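Local coordinates for protein Cg9734-pa (Drosophila melanogaster, PDB 2BK9) that binds heme b with both axial positions of the iron filled by the protein, and probably carries oxygen like other globins, perhaps with peroxidase activity, at residues A[19-24]-A[57-62]; A[25-30]-A[64-69]; A[32-37]-A[110-115]. The protein carries 1 engineered substitution. All blocks are in the same frame, centred on the assembly; numbering follows the deposited sequence.

Contact 1: A[19-24]-A[57-62]. With HEM (protoporphyrin IX containing Fe), chain B.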
loop_
_atom_site.group_PDB
_atom_site.type_symbol
_atom_site.label_atom_id
_atom_site.label_comp_id
_atom_site.label_asym_id
_atom_site.label_seq_id
_atom_site.Cartn_x
_atom_site.Cartn_y
_atom_site.Cartn_z
ATOM N N THR A 19 -14.253 -4.070 2.372
ATOM C CA THR A 19 -14.590 -2.682 2.700
ATOM C C THR A 19 -13.475 -1.748 2.265
ATOM O O THR A 19 -12.746 -1.211 3.103
ATOM C CB THR A 19 -14.885 -2.485 4.187
ATOM O OG1 THR A 19 -13.771 -2.956 4.935
ATOM C CG2 THR A 19 -16.076 -3.294 4.625
ATOM N N PRO A 20 -13.316 -1.523 0.982
ATOM C CA PRO A 20 -12.202 -0.644 0.555
ATOM C C PRO A 20 -12.228 0.741 1.186
ATOM O O PRO A 20 -11.184 1.268 1.516
ATOM C CB PRO A 20 -12.355 -0.601 -0.968
ATOM C CG PRO A 20 -13.006 -1.880 -1.307
ATOM C CD PRO A 20 -13.979 -2.117 -0.189
ATOM N N THR A 21 -13.407 1.321 1.370
ATOM C CA THR A 21 -13.503 2.663 1.918
ATOM C C THR A 21 -12.908 2.703 3.329
ATOM O O THR A 21 -11.991 3.475 3.613
ATOM C CB THR A 21 -14.941 3.140 1.908
ATOM O OG1 THR A 21 -15.447 3.126 0.574
ATOM C CG2 THR A 21 -15.058 4.551 2.411
ATOM N N ASP A 22 -13.407 1.858 4.203
ATOM C CA ASP A 22 -12.902 1.878 5.582
ATOM C C ASP A 22 -11.473 1.417 5.689
ATOM O O ASP A 22 -10.696 1.946 6.475
ATOM C CB ASP A 22 -13.777 1.024 6.473
ATOM C CG ASP A 22 -15.096 1.667 6.811
ATOM O OD1 ASP A 22 -15.330 2.859 6.545
ATOM O OD2 ASP A 22 -15.953 0.971 7.359
ATOM N N SER A 23 -11.127 0.365 4.944
ATOM C CA SER A 23 -9.793 -0.206 5.045
ATOM C C SER A 23 -8.752 0.794 4.532
ATOM O O SER A 23 -7.713 1.006 5.140
ATOM C CB SER A 23 -9.720 -1.527 4.294
ATOM O OG SER A 23 -10.608 -2.451 4.890
ATOM N N GLY A 24 -9.048 1.377 3.384
ATOM C CA GLY A 24 -8.150 2.411 2.856
ATOM C C GLY A 24 -8.071 3.626 3.764
ATOM O O GLY A 24 -6.994 4.194 3.918
ATOM N N ARG A 57 -10.954 13.439 -2.533
ATOM C CA ARG A 57 -9.644 13.103 -3.016
ATOM C C ARG A 57 -8.909 12.180 -2.060
ATOM O O ARG A 57 -8.159 11.316 -2.493
ATOM C CB ARG A 57 -8.884 14.377 -3.349
ATOM C CG ARG A 57 -9.417 15.016 -4.616
ATOM C CD ARG A 57 -8.663 16.255 -5.037
ATOM N NE ARG A 57 -9.056 16.652 -6.394
ATOM C CZ ARG A 57 -10.221 17.185 -6.736
ATOM N NH1 ARG A 57 -11.127 17.479 -5.832
ATOM N NH2 ARG A 57 -10.490 17.469 -8.022
ATOM N N PHE A 58 -9.089 12.363 -0.756
ATOM C CA PHE A 58 -8.587 11.394 0.179
ATOM C C PHE A 58 -9.149 10.023 -0.125
ATOM O O PHE A 58 -8.431 9.029 -0.192
ATOM C CB PHE A 58 -8.937 11.832 1.593
ATOM C CG PHE A 58 -8.605 10.819 2.653
ATOM C CD1 PHE A 58 -7.460 10.913 3.420
ATOM C CD2 PHE A 58 -9.466 9.780 2.916
ATOM C CE1 PHE A 58 -7.188 9.975 4.381
ATOM C CE2 PHE A 58 -9.174 8.832 3.874
ATOM C CZ PHE A 58 -8.034 8.963 4.643
ATOM N N ARG A 59 -10.455 9.962 -0.326
ATOM C CA ARG A 59 -11.120 8.684 -0.595
ATOM C C ARG A 59 -10.597 8.031 -1.868
ATOM O O ARG A 59 -10.422 6.828 -1.902
ATOM C CB ARG A 59 -12.625 8.884 -0.668
ATOM C CG ARG A 59 -13.257 8.918 0.679
ATOM C CD ARG A 59 -14.715 8.499 0.665
ATOM N NE ARG A 59 -15.435 9.398 -0.208
ATOM C CZ ARG A 59 -15.868 10.604 0.150
ATOM N NH1 ARG A 59 -15.694 11.055 1.376
ATOM N NH2 ARG A 59 -16.478 11.384 -0.718
ATOM N N ALA A 60 -10.304 8.846 -2.875
ATOM C CA ALA A 60 -9.789 8.317 -4.096
ATOM C C ALA A 60 -8.415 7.678 -3.871
ATOM O O ALA A 60 -8.149 6.613 -4.390
ATOM C CB ALA A 60 -9.707 9.438 -5.131
ATOM N N HIS A 61 -7.533 8.341 -3.127
ATOM C CA HIS A 61 -6.211 7.759 -2.909
ATOM C C HIS A 61 -6.280 6.520 -2.024
ATOM O O HIS A 61 -5.587 5.542 -2.249
ATOM C CB HIS A 61 -5.221 8.794 -2.334
ATOM C CG HIS A 61 -3.803 8.345 -2.418
ATOM N ND1 HIS A 61 -3.158 7.660 -1.419
ATOM C CD2 HIS A 61 -2.899 8.456 -3.415
ATOM C CE1 HIS A 61 -1.929 7.365 -1.821
ATOM N NE2 HIS A 61 -1.738 7.847 -3.023
ATOM N N ALA A 62 -7.133 6.591 -0.990
ATOM C CA ALA A 62 -7.315 5.459 -0.121
ATOM C C ALA A 62 -7.751 4.224 -0.923
ATOM O O ALA A 62 -7.287 3.099 -0.723
ATOM C CB ALA A 62 -8.303 5.833 0.964
HETATM C CHA HEM B . -1.405 9.651 -6.522
HETATM C CHB HEM B . -1.257 4.920 -5.673
HETATM C CHC HEM B . 1.623 5.780 -1.977
HETATM C CHD HEM B . 1.112 10.489 -2.536
HETATM C C1A HEM B . -1.546 8.294 -6.641
HETATM C C2A HEM B . -2.155 7.607 -7.782
HETATM C C3A HEM B . -2.106 6.272 -7.572
HETATM C C4A HEM B . -1.504 6.115 -6.279
HETATM C CMA HEM B . -2.585 5.085 -8.430
HETATM C CAA HEM B . -2.724 8.339 -9.003
HETATM C CBA HEM B . -1.599 8.805 -9.928
HETATM C CGA HEM B . -2.246 9.618 -11.017
HETATM O O1A HEM B . -2.575 10.819 -10.784
HETATM O O2A HEM B . -2.426 9.076 -12.121
HETATM C C1B HEM B . -0.497 4.730 -4.544
HETATM C C2B HEM B . -0.111 3.441 -4.042
HETATM C C3B HEM B . 0.704 3.688 -2.999
HETATM C C4B HEM B . 0.879 5.103 -2.881
HETATM C CMB HEM B . -0.578 2.129 -4.607
HETATM C CAB HEM B . 1.447 2.718 -2.163
HETATM C CBB HEM B . 1.034 1.508 -1.834
HETATM C C1C HEM B . 1.758 7.121 -1.792
HETATM C C2C HEM B . 2.574 7.791 -0.785
HETATM C C3C HEM B . 2.385 9.105 -0.895
HETATM C C4C HEM B . 1.482 9.302 -2.000
HETATM C CMC HEM B . 3.488 7.057 0.194
HETATM C CAC HEM B . 3.030 10.145 -0.018
HETATM C CBC HEM B . 2.559 11.333 0.296
HETATM C C1D HEM B . 0.370 10.696 -3.650
HETATM C C2D HEM B . 0.104 11.947 -4.222
HETATM C C3D HEM B . -0.656 11.715 -5.401
HETATM C C4D HEM B . -0.781 10.284 -5.483
HETATM C CMD HEM B . 0.500 13.297 -3.651
HETATM C CAD HEM B . -1.167 12.772 -6.343
HETATM C CBD HEM B . -2.458 13.364 -5.870
HETATM C CGD HEM B . -2.990 14.439 -6.764
HETATM O O1D HEM B . -3.978 15.111 -6.383
HETATM O O2D HEM B . -2.434 14.636 -7.876
HETATM N NA HEM B . -1.129 7.356 -5.756
HETATM N NB HEM B . 0.118 5.756 -3.816
HETATM N NC HEM B . 1.102 8.075 -2.527
HETATM N ND HEM B . -0.161 9.693 -4.432
HETATM FE FE HEM B . -0.054 7.730 -4.133
#

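Contact 2: A[25-30]-A[64-69]. With HEM (protoporphyrin IX containing Fe), chain B.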
loop_
_atom_site.group_PDB
_atom_site.type_symbol
_atom_site.label_atom_id
_atom_site.label_comp_id
_atom_site.label_asym_id
_atom_site.label_seq_id
_atom_site.Cartn_x
_atom_site.Cartn_y
_atom_site.Cartn_z
ATOM N N ALA A 25 -9.184 4.025 4.364
ATOM C CA ALA A 25 -9.162 5.168 5.266
ATOM C C ALA A 25 -8.361 4.856 6.525
ATOM O O ALA A 25 -7.689 5.744 7.049
ATOM C CB ALA A 25 -10.544 5.578 5.659
ATOM N N ALA A 26 -8.392 3.611 6.988
ATOM C CA ALA A 26 -7.579 3.241 8.150
ATOM C C ALA A 26 -6.092 3.391 7.831
ATOM O O ALA A 26 -5.302 3.893 8.634
ATOM C CB ALA A 26 -7.902 1.832 8.619
ATOM N N ILE A 27 -5.687 2.933 6.658
ATOM C CA ILE A 27 -4.326 3.077 6.210
ATOM C C ILE A 27 -3.943 4.542 6.116
ATOM O O ILE A 27 -2.929 4.987 6.684
ATOM C CB ILE A 27 -4.104 2.358 4.874
ATOM C CG1 ILE A 27 -4.228 0.849 5.034
ATOM C CG2 ILE A 27 -2.781 2.768 4.254
ATOM C CD1 ILE A 27 -4.290 0.064 3.732
ATOM N N LEU A 28 -4.731 5.324 5.379
ATOM C CA LEU A 28 -4.279 6.669 5.092
ATOM C C LEU A 28 -4.420 7.615 6.275
ATOM O O LEU A 28 -3.554 8.458 6.482
ATOM C CB LEU A 28 -4.973 7.091 3.800
ATOM C CG LEU A 28 -4.356 8.149 2.954
ATOM C CD1 LEU A 28 -2.950 7.799 2.489
ATOM C CD2 LEU A 28 -5.235 8.487 1.787
ATOM N N THR A 29 -5.467 7.480 7.082
ATOM C CA THR A 29 -5.503 8.278 8.298
ATOM C C THR A 29 -4.315 7.959 9.214
ATOM O O THR A 29 -3.747 8.875 9.797
ATOM C CB THR A 29 -6.802 8.187 9.091
ATOM O OG1 THR A 29 -7.032 6.841 9.506
ATOM C CG2 THR A 29 -7.986 8.736 8.326
ATOM N N GLN A 30 -3.935 6.685 9.327
ATOM C CA GLN A 30 -2.825 6.343 10.200
ATOM C C GLN A 30 -1.518 6.922 9.656
ATOM O O GLN A 30 -0.680 7.409 10.402
ATOM C CB GLN A 30 -2.728 4.810 10.406
ATOM C CG GLN A 30 -1.531 4.426 11.282
ATOM C CD GLN A 30 -1.251 2.956 11.560
ATOM O OE1 GLN A 30 -0.206 2.636 12.161
ATOM N NE2 GLN A 30 -2.146 2.050 11.212
ATOM N N ARG A 64 -7.356 3.739 -4.144
ATOM C CA ARG A 64 -6.280 3.317 -5.019
ATOM C C ARG A 64 -5.356 2.366 -4.326
ATOM O O ARG A 64 -4.911 1.405 -4.928
ATOM C CB ARG A 64 -5.491 4.528 -5.533
ATOM C CG ARG A 64 -6.188 5.259 -6.716
ATOM C CD ARG A 64 -5.606 6.615 -7.087
ATOM N NE ARG A 64 -6.159 7.060 -8.371
ATOM C CZ ARG A 64 -6.805 8.181 -8.604
ATOM N NH1 ARG A 64 -6.944 9.112 -7.689
ATOM N NH2 ARG A 64 -7.262 8.391 -9.824
ATOM N N ILE A 65 -4.986 2.646 -3.096
ATOM C CA ILE A 65 -4.071 1.735 -2.404
ATOM C C ILE A 65 -4.722 0.348 -2.333
ATOM O O ILE A 65 -4.088 -0.659 -2.603
ATOM C CB ILE A 65 -3.753 2.291 -1.007
ATOM C CG1 ILE A 65 -2.899 3.553 -1.111
ATOM C CG2 ILE A 65 -3.062 1.236 -0.179
ATOM C CD1 ILE A 65 -2.729 4.295 0.175
ATOM N N ILE A 66 -5.981 0.294 -1.913
ATOM C CA ILE A 66 -6.665 -1.009 -1.825
ATOM C C ILE A 66 -6.752 -1.706 -3.189
ATOM O O ILE A 66 -6.475 -2.898 -3.302
ATOM C CB ILE A 66 -8.064 -0.859 -1.176
ATOM C CG1 ILE A 66 -7.945 -0.310 0.250
ATOM C CG2 ILE A 66 -8.774 -2.203 -1.208
ATOM C CD1 ILE A 66 -7.191 -1.162 1.235
ATOM N N ARG A 67 -7.124 -0.965 -4.222
ATOM C CA ARG A 67 -7.302 -1.574 -5.535
ATOM C C ARG A 67 -6.004 -2.050 -6.140
ATOM O O ARG A 67 -5.978 -3.070 -6.815
ATOM C CB ARG A 67 -8.068 -0.634 -6.442
ATOM C CG ARG A 67 -9.582 -0.602 -6.053
ATOM C CD ARG A 67 -10.471 0.209 -6.988
ATOM N NE ARG A 67 -10.385 1.642 -6.716
ATOM C CZ ARG A 67 -11.053 2.267 -5.753
ATOM N NH1 ARG A 67 -11.840 1.621 -4.884
ATOM N NH2 ARG A 67 -10.896 3.570 -5.633
ATOM N N VAL A 68 -4.911 -1.312 -5.943
ATOM C CA VAL A 68 -3.644 -1.742 -6.472
ATOM C C VAL A 68 -3.149 -2.998 -5.748
ATOM O O VAL A 68 -2.607 -3.896 -6.384
ATOM C CB VAL A 68 -2.607 -0.582 -6.417
ATOM C CG1 VAL A 68 -1.214 -1.035 -6.778
ATOM C CG2 VAL A 68 -3.054 0.544 -7.371
ATOM N N PHE A 69 -3.311 -3.055 -4.435
ATOM C CA PHE A 69 -3.034 -4.309 -3.757
ATOM C C PHE A 69 -3.927 -5.437 -4.243
ATOM O O PHE A 69 -3.467 -6.544 -4.443
ATOM C CB PHE A 69 -3.123 -4.137 -2.236
ATOM C CG PHE A 69 -1.811 -3.720 -1.652
ATOM C CD1 PHE A 69 -1.501 -2.425 -1.409
ATOM C CD2 PHE A 69 -0.784 -4.654 -1.499
ATOM C CE1 PHE A 69 -0.251 -2.089 -0.900
ATOM C CE2 PHE A 69 0.424 -4.294 -1.004
ATOM C CZ PHE A 69 0.670 -3.002 -0.686
HETATM C CHA HEM B . -1.405 9.651 -6.522
HETATM C CHB HEM B . -1.257 4.920 -5.673
HETATM C CHC HEM B . 1.623 5.780 -1.977
HETATM C CHD HEM B . 1.112 10.489 -2.536
HETATM C C1A HEM B . -1.546 8.294 -6.641
HETATM C C2A HEM B . -2.155 7.607 -7.782
HETATM C C3A HEM B . -2.106 6.272 -7.572
HETATM C C4A HEM B . -1.504 6.115 -6.279
HETATM C CMA HEM B . -2.585 5.085 -8.430
HETATM C CAA HEM B . -2.724 8.339 -9.003
HETATM C CBA HEM B . -1.599 8.805 -9.928
HETATM C CGA HEM B . -2.246 9.618 -11.017
HETATM O O1A HEM B . -2.575 10.819 -10.784
HETATM O O2A HEM B . -2.426 9.076 -12.121
HETATM C C1B HEM B . -0.497 4.730 -4.544
HETATM C C2B HEM B . -0.111 3.441 -4.042
HETATM C C3B HEM B . 0.704 3.688 -2.999
HETATM C C4B HEM B . 0.879 5.103 -2.881
HETATM C CMB HEM B . -0.578 2.129 -4.607
HETATM C CAB HEM B . 1.447 2.718 -2.163
HETATM C CBB HEM B . 1.034 1.508 -1.834
HETATM C C1C HEM B . 1.758 7.121 -1.792
HETATM C C2C HEM B . 2.574 7.791 -0.785
HETATM C C3C HEM B . 2.385 9.105 -0.895
HETATM C C4C HEM B . 1.482 9.302 -2.000
HETATM C CMC HEM B . 3.488 7.057 0.194
HETATM C CAC HEM B . 3.030 10.145 -0.018
HETATM C CBC HEM B . 2.559 11.333 0.296
HETATM C C1D HEM B . 0.370 10.696 -3.650
HETATM C C2D HEM B . 0.104 11.947 -4.222
HETATM C C3D HEM B . -0.656 11.715 -5.401
HETATM C C4D HEM B . -0.781 10.284 -5.483
HETATM C CMD HEM B . 0.500 13.297 -3.651
HETATM C CAD HEM B . -1.167 12.772 -6.343
HETATM C CBD HEM B . -2.458 13.364 -5.870
HETATM C CGD HEM B . -2.990 14.439 -6.764
HETATM O O1D HEM B . -3.978 15.111 -6.383
HETATM O O2D HEM B . -2.434 14.636 -7.876
HETATM N NA HEM B . -1.129 7.356 -5.756
HETATM N NB HEM B . 0.118 5.756 -3.816
HETATM N NC HEM B . 1.102 8.075 -2.527
HETATM N ND HEM B . -0.161 9.693 -4.432
HETATM FE FE HEM B . -0.054 7.730 -4.133
#

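Contact 3: A[32-37]-A[110-115]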
loop_
_atom_site.group_PDB
_atom_site.type_symbol
_atom_site.label_atom_id
_atom_site.label_comp_id
_atom_site.label_asym_id
_atom_site.label_seq_id
_atom_site.Cartn_x
_atom_site.Cartn_y
_atom_site.Cartn_z
ATOM N N PHE A 32 -1.146 9.628 7.889
ATOM C CA PHE A 32 -1.081 11.066 8.137
ATOM C C PHE A 32 -1.025 11.417 9.625
ATOM O O PHE A 32 -0.453 12.432 9.987
ATOM C CB PHE A 32 -2.240 11.796 7.476
ATOM C CG PHE A 32 -2.266 11.692 5.999
ATOM C CD1 PHE A 32 -1.141 11.968 5.226
ATOM C CD2 PHE A 32 -3.438 11.344 5.336
ATOM C CE1 PHE A 32 -1.217 11.867 3.869
ATOM C CE2 PHE A 32 -3.493 11.271 3.965
ATOM C CZ PHE A 32 -2.402 11.562 3.243
ATOM N N ASN A 33 -1.631 10.590 10.469
ATOM C CA ASN A 33 -1.551 10.827 11.908
ATOM C C ASN A 33 -0.149 10.670 12.424
ATOM O O ASN A 33 0.350 11.501 13.190
ATOM C CB ASN A 33 -2.506 9.830 12.596
ATOM C CG ASN A 33 -2.717 10.106 14.024
ATOM O OD1 ASN A 33 -2.678 11.248 14.463
ATOM N ND2 ASN A 33 -2.947 9.045 14.777
ATOM N N ARG A 34 0.510 9.577 12.026
ATOM C CA ARG A 34 1.903 9.317 12.464
ATOM C C ARG A 34 2.904 10.212 11.742
ATOM O O ARG A 34 3.885 10.602 12.333
ATOM C CB ARG A 34 2.253 7.852 12.206
ATOM C CG ARG A 34 1.537 6.855 13.068
ATOM C CD ARG A 34 2.163 5.479 12.901
ATOM N NE ARG A 34 1.489 4.428 13.605
ATOM C CZ ARG A 34 1.504 4.275 14.930
ATOM N NH1 ARG A 34 2.288 4.988 15.701
ATOM N NH2 ARG A 34 0.769 3.293 15.465
ATOM N N PHE A 35 2.649 10.486 10.471
ATOM C CA PHE A 35 3.624 11.117 9.591
ATOM C C PHE A 35 2.962 12.286 8.848
ATOM O O PHE A 35 2.745 12.227 7.642
ATOM C CB PHE A 35 4.216 10.082 8.656
ATOM C CG PHE A 35 4.698 8.842 9.350
ATOM C CD1 PHE A 35 5.782 8.872 10.200
ATOM C CD2 PHE A 35 4.040 7.634 9.174
ATOM C CE1 PHE A 35 6.201 7.733 10.840
ATOM C CE2 PHE A 35 4.482 6.474 9.812
ATOM C CZ PHE A 35 5.554 6.545 10.632
ATOM N N PRO A 36 2.600 13.334 9.585
ATOM C CA PRO A 36 1.823 14.430 9.005
ATOM C C PRO A 36 2.470 15.207 7.881
ATOM O O PRO A 36 1.756 15.834 7.118
ATOM C CB PRO A 36 1.560 15.345 10.188
ATOM C CG PRO A 36 2.586 15.004 11.188
ATOM C CD PRO A 36 2.767 13.510 11.036
ATOM N N SER A 37 3.778 15.153 7.752
ATOM C CA SER A 37 4.407 15.878 6.666
ATOM C C SER A 37 3.845 15.437 5.316
ATOM O O SER A 37 3.759 16.249 4.404
ATOM C CB SER A 37 5.904 15.662 6.707
ATOM O OG SER A 37 6.246 14.352 6.353
ATOM N N LYS A 110 4.489 1.746 4.512
ATOM C CA LYS A 110 4.647 0.285 4.562
ATOM C C LYS A 110 4.259 -0.265 5.930
ATOM O O LYS A 110 3.507 -1.239 6.053
ATOM C CB LYS A 110 6.101 -0.089 4.258
ATOM C CG LYS A 110 6.461 -1.538 4.197
ATOM C CD LYS A 110 8.016 -1.683 3.991
ATOM C CE LYS A 110 8.461 -2.997 3.407
ATOM N NZ LYS A 110 9.937 -3.084 3.614
ATOM N N GLY A 111 4.800 0.337 6.986
ATOM C CA GLY A 111 4.514 -0.147 8.295
ATOM C C GLY A 111 3.065 0.014 8.657
ATOM O O GLY A 111 2.483 -0.815 9.330
ATOM N N VAL A 112 2.444 1.071 8.163
ATOM C CA VAL A 112 1.027 1.334 8.431
ATOM C C VAL A 112 0.153 0.345 7.696
ATOM O O VAL A 112 -0.803 -0.165 8.274
ATOM C CB VAL A 112 0.707 2.746 8.036
ATOM C CG1 VAL A 112 -0.758 2.941 7.901
ATOM C CG2 VAL A 112 1.390 3.767 8.978
ATOM N N ILE A 113 0.465 0.018 6.451
ATOM C CA ILE A 113 -0.300 -1.006 5.723
ATOM C C ILE A 113 -0.253 -2.323 6.472
ATOM O O ILE A 113 -1.270 -2.973 6.691
ATOM C CB ILE A 113 0.270 -1.180 4.296
ATOM C CG1 ILE A 113 -0.027 0.070 3.463
ATOM C CG2 ILE A 113 -0.305 -2.426 3.637
ATOM C CD1 ILE A 113 0.741 0.075 2.166
ATOM N N LEU A 114 0.940 -2.746 6.868
ATOM C CA LEU A 114 1.065 -4.020 7.565
ATOM C C LEU A 114 0.335 -4.000 8.906
ATOM O O LEU A 114 -0.301 -4.988 9.273
ATOM C CB LEU A 114 2.540 -4.381 7.717
ATOM C CG LEU A 114 3.200 -4.810 6.388
ATOM C CD1 LEU A 114 4.705 -4.817 6.540
ATOM C CD2 LEU A 114 2.698 -6.156 5.914
ATOM N N ASP A 115 0.364 -2.872 9.596
ATOM C CA ASP A 115 -0.354 -2.724 10.834
ATOM C C ASP A 115 -1.873 -2.886 10.616
ATOM O O ASP A 115 -2.553 -3.589 11.358
ATOM C CB ASP A 115 -0.028 -1.361 11.422
ATOM C CG ASP A 115 -0.700 -1.102 12.669
ATOM O OD1 ASP A 115 -0.211 -1.645 13.687
ATOM O OD2 ASP A 115 -1.757 -0.409 12.736
HETATM O O HOH W 1 -1.553 1.547 14.806
#

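Contact 1: A[19-24]-A[57-62]
Gly24 and Ala62 bring two helices into close backbone contact, their CA atoms only 4.3 Å apart. The chains spread from there, and the CA atoms of Thr21 and Arg59 are 6.9 Å apart. Gly24 carries no side chain, which permits this approach. The CB of Ala62 points toward the other helix and packs on the backbone of Gly24. Ala62 CB lies 3.6 Å from Gly24 C, and at about the same distance from the carbonyl oxygen of that glycine. No hydrogen bond crosses the contact, and the buried part is backbone against methyl. This is the close crossing of helices B and E known from globins, where small residues let the two meet.

At the exposed end the touch is lighter. Thr21 CG2 lies 4.3 Å from Arg59 CD. This contact is less certain, because Arg59 has two conformers. The polar end of Arg59 turns elsewhere, and NH1 bonds to Ser53 O.

His61 leaves the same helix toward the heme. Its CG is anti to the backbone N (chi1 -166°), and this swings the ring to the iron. NE2 binds the heme iron at 2.0 Å. The ring plane runs out to the meso carbon CHA of the heme, and CD2 of His61 stands 3.1 Å from NA of the heme. His96 gives the second axial nitrogen, so the iron is six-coordinate, the bis-histidyl state. Phe42 meets the His61 ring edge-to-face.

Around the crossing, Phe58 packs on Leu28, Thr29 and Phe32 further along helix 20-34. Pro20 and Ser23 rest on Ile66 of helix 56-75. Ser23 OG lies within hydrogen-bonding reach of Thr19 O and of Pro16 O on helix 3-17, and its one proton cannot serve both.

Contact 2: A[25-30]-A[64-69]
Ala25 O is gripped twice by Thr29. The backbone N and the hydroxyl OG1 of Thr29 each lie 2.8 Å from Ala25 O, and they reach it from opposite faces of the carbonyl plane. This bond pair belongs to helix B of the globin fold, which here packs against helix E. The two short axes pass 10.5 Å apart at 124°, so side chains rather than backbones meet.

The meeting is apolar and buried. Ile27 points across, and its tip CD1 touches two isoleucines: CD1 of Ile66 at 4.0 Å, and CG2 of Ile65 at 4.3 Å. Leu28 also reaches Ile65, but it has two conformers and this contact is less certain. Ile27 also touches Leu109 and Val116 of helix 103-120, while Ile66 leans on Trp13 and Val17.

Helix E also borders the heme. Arg64 runs extended from CG to NE along the heme edge, with CD 3.6 Å from heme C3A. CAA of the heme sits over one face of the Arg64 guanidinium, offset toward its rim. Ile65 joins both sides. Its CG2, anti to the backbone N, meets Ile27. On the heme side, Ile65 CG1 sits 4.0 Å from heme C2B.

Contact 3: A[32-37]-A[110-115]
Val112 CG2 is where Arg34 and Phe35 converge. This is the packed, apolar side of the contact, at ordinary van der Waals distances. Phe35 brings the edge of its ring, with CE2 4.2 Å from Val112 CG2 and the methyl near the ring plane. Arg34 adds its aliphatic stem, whose CD lies 4.3 Å from the same CG2. The two neighbours also pack on each other: Arg34 CB sits 3.5 Å above one face of the Phe35 ring, offset toward its rim. Phe35 CG stands beside the backbone N (chi1 -50°), and this carries the ring toward helix 103-120. Val112 is the buried member of the group.

The outer side is looser and polar. Arg34 NH2 and Asp115 OD2 have opposite charges but stay 5.2 Å apart. A water spans the distance. It accepts from Arg34 NH2 at 3.0 Å, in the plane of the guanidinium and at its edge, and donates to Asp115 OD2 at 2.9 Å. Gln30 gives a second link: its OE1 bonds to Arg34 NE, and its NE2 probably bonds to Asp115 OD2. The charges are thus joined through neutral groups rather than by a direct salt bridge.

Phe35 is the first residue to leave the helix, and a 3-10 turn starts at Pro36. The contact sets this B-to-C corner of the globin fold against helix G.

In the fold
All three contacts draw on helix 20-34, from its first turn to the corner just past its end. Contacts 1 and 2 join it to the same partner, helix 56-75, while contact 3 joins it to helix 103-120. Contact 2 is fully buried, lies nearest the centre of the chain and is made of branched apolar side chains. Contacts 1 and 3 are both partly buried, and each has an exposed edge. Contact 1 has backbone near backbone at one end. Contact 3 alone has a water bridging its two segments. Ile113 of contact 3 packs on Phe69 of contact 2. Contacts 1 and 2 both reach the heme.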